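Local coordinates for beta-galactosidase (Marinomonas sp. ef1, PDB 6Y2K), which hydrolyses terminal non-reducing beta-D-galactose residues from beta-galactosides as a cold-active, hexameric GH42 enzyme, at residues V630-S642 against G646-Q656. Numbering follows the deposited sequence.
Sequences VFEPQNAELVIGS and GAADVAIWKKQ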
# COMPACT_ATOMS: atom_id res chain seq x y z
N VAL A 630 -12.91 26.73 15.35
CA VAL A 630 -13.00 27.99 16.05
C VAL A 630 -12.17 29.04 15.32
O VAL A 630 -10.99 28.81 14.99
CB VAL A 630 -12.57 27.82 17.53
CG1 VAL A 630 -12.49 29.16 18.25
CG2 VAL A 630 -13.56 26.89 18.22
N PHE A 631 -12.81 30.17 15.01
CA PHE A 631 -12.11 31.36 14.53
C PHE A 631 -12.58 32.55 15.37
O PHE A 631 -13.77 32.85 15.42
CB PHE A 631 -12.37 31.63 13.04
CG PHE A 631 -11.80 32.93 12.57
CD1 PHE A 631 -10.44 33.05 12.32
CD2 PHE A 631 -12.61 34.07 12.44
CE1 PHE A 631 -9.89 34.26 11.92
CE2 PHE A 631 -12.07 35.27 12.04
CZ PHE A 631 -10.71 35.37 11.78
N GLU A 632 -11.63 33.21 16.01
CA GLU A 632 -11.90 34.37 16.85
C GLU A 632 -10.87 35.44 16.52
O GLU A 632 -9.72 35.34 16.94
CB GLU A 632 -11.82 33.99 18.32
CG GLU A 632 -12.15 35.13 19.28
CD GLU A 632 -11.99 34.75 20.75
OE1 GLU A 632 -11.35 33.72 21.05
OE2 GLU A 632 -12.52 35.50 21.60
N PRO A 633 -11.28 36.48 15.77
CA PRO A 633 -10.35 37.58 15.52
C PRO A 633 -10.20 38.42 16.79
O PRO A 633 -11.11 38.44 17.63
CB PRO A 633 -11.01 38.36 14.39
CG PRO A 633 -12.47 38.06 14.51
CD PRO A 633 -12.63 36.78 15.27
N GLN A 634 -9.05 39.07 16.95
CA GLN A 634 -8.81 39.90 18.13
C GLN A 634 -9.45 41.28 17.94
O GLN A 634 -9.56 41.76 16.81
CB GLN A 634 -7.31 40.00 18.43
CG GLN A 634 -6.49 40.83 17.44
CD GLN A 634 -5.00 40.51 17.46
OE1 GLN A 634 -4.57 39.41 17.85
NE2 GLN A 634 -4.18 41.47 17.03
N ASN A 635 -9.90 41.87 19.05
CA ASN A 635 -10.42 43.24 19.08
C ASN A 635 -11.58 43.42 18.11
O ASN A 635 -11.56 44.29 17.24
CB ASN A 635 -9.30 44.25 18.81
CG ASN A 635 -8.14 44.11 19.79
OD1 ASN A 635 -8.35 44.07 21.00
ND2 ASN A 635 -6.92 44.04 19.27
N ALA A 636 -12.59 42.57 18.27
CA ALA A 636 -13.75 42.57 17.38
C ALA A 636 -14.92 41.91 18.05
O ALA A 636 -14.75 41.14 18.99
CB ALA A 636 -13.41 41.84 16.09
N GLU A 637 -16.12 42.22 17.58
CA GLU A 637 -17.31 41.55 18.09
C GLU A 637 -18.13 40.90 16.98
O GLU A 637 -18.16 41.38 15.85
CB GLU A 637 -18.15 42.49 18.97
CG GLU A 637 -19.02 43.51 18.28
CD GLU A 637 -19.78 44.37 19.28
OE1 GLU A 637 -21.01 44.17 19.44
OE2 GLU A 637 -19.14 45.23 19.91
N LEU A 638 -18.76 39.78 17.33
CA LEU A 638 -19.61 39.01 16.43
C LEU A 638 -20.83 39.80 16.01
O LEU A 638 -21.51 40.36 16.87
CB LEU A 638 -20.13 37.75 17.11
CG LEU A 638 -19.51 36.40 16.81
CD1 LEU A 638 -20.26 35.35 17.63
CD2 LEU A 638 -19.57 36.05 15.32
N VAL A 639 -21.13 39.81 14.71
CA VAL A 639 -22.38 40.36 14.17
C VAL A 639 -23.28 39.26 13.61
O VAL A 639 -24.46 39.18 13.95
CB VAL A 639 -22.09 41.42 13.09
CG1 VAL A 639 -23.39 42.04 12.57
CG2 VAL A 639 -21.17 42.50 13.65
N ILE A 640 -22.72 38.41 12.75
CA ILE A 640 -23.44 37.29 12.14
C ILE A 640 -22.71 35.99 12.46
O ILE A 640 -21.47 35.95 12.43
CB ILE A 640 -23.52 37.45 10.60
CG1 ILE A 640 -24.19 38.77 10.19
CG2 ILE A 640 -24.22 36.26 9.95
CD1 ILE A 640 -25.67 38.85 10.47
N GLY A 641 -23.47 34.93 12.75
CA GLY A 641 -22.91 33.58 12.94
C GLY A 641 -22.30 33.35 14.32
O GLY A 641 -22.78 33.89 15.32
N SER A 642 -21.24 32.54 14.37
CA SER A 642 -20.60 32.18 15.64
C SER A 642 -19.09 32.01 15.56
O SER A 642 -18.50 31.82 14.49
CB SER A 642 -21.24 30.92 16.23
OG SER A 642 -21.52 29.96 15.23
N GLY A 646 -19.40 26.50 11.82
CA GLY A 646 -19.85 25.20 11.29
C GLY A 646 -19.28 24.86 9.92
O GLY A 646 -18.67 25.70 9.25
N ALA A 647 -19.46 23.61 9.51
CA ALA A 647 -19.15 23.19 8.14
C ALA A 647 -19.95 24.02 7.14
O ALA A 647 -21.15 24.22 7.34
CB ALA A 647 -19.47 21.71 7.96
N ALA A 648 -19.28 24.52 6.09
CA ALA A 648 -19.92 25.35 5.06
C ALA A 648 -20.65 26.58 5.64
O ALA A 648 -21.74 26.94 5.20
CB ALA A 648 -20.88 24.50 4.20
N ASP A 649 -20.02 27.24 6.61
CA ASP A 649 -20.64 28.30 7.40
C ASP A 649 -19.85 29.59 7.26
O ASP A 649 -18.70 29.60 6.79
CB ASP A 649 -20.70 27.85 8.88
CG ASP A 649 -21.65 28.67 9.74
OD1 ASP A 649 -22.53 29.39 9.20
OD2 ASP A 649 -21.49 28.59 10.99
N VAL A 650 -20.49 30.69 7.66
CA VAL A 650 -19.97 32.04 7.55
C VAL A 650 -20.14 32.72 8.91
O VAL A 650 -21.17 32.56 9.56
CB VAL A 650 -20.79 32.87 6.52
CG1 VAL A 650 -20.23 34.28 6.37
CG2 VAL A 650 -20.85 32.16 5.17
N ALA A 651 -19.12 33.47 9.34
CA ALA A 651 -19.27 34.40 10.46
C ALA A 651 -18.75 35.77 10.05
O ALA A 651 -17.80 35.88 9.27
CB ALA A 651 -18.54 33.89 11.69
N ILE A 652 -19.39 36.82 10.58
CA ILE A 652 -19.05 38.20 10.26
C ILE A 652 -18.86 38.97 11.57
O ILE A 652 -19.74 38.95 12.45
CB ILE A 652 -20.14 38.88 9.39
CG1 ILE A 652 -20.41 38.02 8.14
CG2 ILE A 652 -19.71 40.30 9.02
CD1 ILE A 652 -21.46 38.56 7.20
N TRP A 653 -17.72 39.64 11.69
CA TRP A 653 -17.31 40.38 12.88
C TRP A 653 -17.05 41.83 12.49
O TRP A 653 -16.70 42.12 11.35
CB TRP A 653 -16.00 39.80 13.44
CG TRP A 653 -16.04 38.35 13.90
CD1 TRP A 653 -16.16 37.23 13.11
CD2 TRP A 653 -15.92 37.88 15.24
NE1 TRP A 653 -16.15 36.10 13.89
CE2 TRP A 653 -16.00 36.47 15.20
CE3 TRP A 653 -15.76 38.52 16.48
CZ2 TRP A 653 -15.92 35.68 16.35
CZ3 TRP A 653 -15.68 37.73 17.64
CH2 TRP A 653 -15.77 36.33 17.56
N LYS A 654 -17.19 42.74 13.46
CA LYS A 654 -16.80 44.14 13.28
C LYS A 654 -15.68 44.50 14.25
O LYS A 654 -15.70 44.09 15.41
CB LYS A 654 -18.00 45.09 13.45
CG LYS A 654 -18.70 45.06 14.79
CD LYS A 654 -19.88 46.03 14.79
CE LYS A 654 -20.65 45.99 16.11
NZ LYS A 654 -21.91 46.78 16.05
N LYS A 655 -14.70 45.25 13.75
CA LYS A 655 -13.58 45.71 14.58
C LYS A 655 -14.09 46.69 15.64
O LYS A 655 -15.01 47.47 15.38
CB LYS A 655 -12.51 46.37 13.72
CG LYS A 655 -11.81 45.40 12.79
CD LYS A 655 -10.77 46.12 11.94
CE LYS A 655 -10.26 45.23 10.83
NZ LYS A 655 -9.27 45.94 9.98
N GLN A 656 -13.51 46.62 16.84
CA GLN A 656 -13.92 47.48 17.97
C GLN A 656 -13.24 48.84 17.87
O GLN A 656 -12.09 48.94 17.45
CB GLN A 656 -13.58 46.82 19.31
CG GLN A 656 -14.46 45.61 19.63
CD GLN A 656 -13.95 44.78 20.80
OE1 GLN A 656 -12.86 45.00 21.33
NE2 GLN A 656 -14.75 43.79 21.22
O HOH W 1 -16.19 33.12 13.72
O HOH W 2 -22.92 46.34 18.50
O HOH W 3 -20.87 31.06 11.87
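Trp653 is gripped on both faces of its indole: Pro633 CD sits over the six-membered ring, 3.4 Å from its centroid, and against the opposite face Leu638 lays CG over the same ring, 3.8 Å from the centroid, with CD2 near CE2 and NE1. Both are CH-pi contacts close to the ring normal. Backbone of Ala636 and Glu637 runs past one edge; at another, NE1 donates in plane to a water 3.0 Å away, which in turn donates to Phe631 O and Ser642 O. Phe631 turns an edge of its own ring toward NE1, and the same water lies in its plane there. With CG anti to its carbonyl carbon (chi1 -61°), the indole is directed to the Leu638 side of the sheet, where Pro633 meets it. Cutting Trp653 back to an alanine is likely to open a gap between Pro633 and Leu638 and take from the water the N-H it accepts. All this happens on one side of an antiparallel strand pair: 636-640 is an outermost strand, within this chain, of the four-stranded antiparallel sheet near the C-terminus, and 649-655 lies between it and strand 618-623. Glu637 and Lys654 exchange two backbone bonds as a hydrogen-bonded pair; then a classic bulge shifts the register, with Val639 N and Ile640 N both donating to Ile652 O, the former at 2.8 Å. On the face away from the indole, Ile640 and Ile652 run alongside each other, CB to CB 3.9 Å, and reach Arg335 and Trp339, respectively, of helix 333-343. Further along that face the extended chains of Glu637 and Lys654 point the same way, but OE1 and NZ stay 4.4 Å apart, too long for a salt bridge; a water joins them, while NZ also hydrogen-bonds Ser395 OG. Gln656 N closes the far end onto Asn635 O at 3.1 Å.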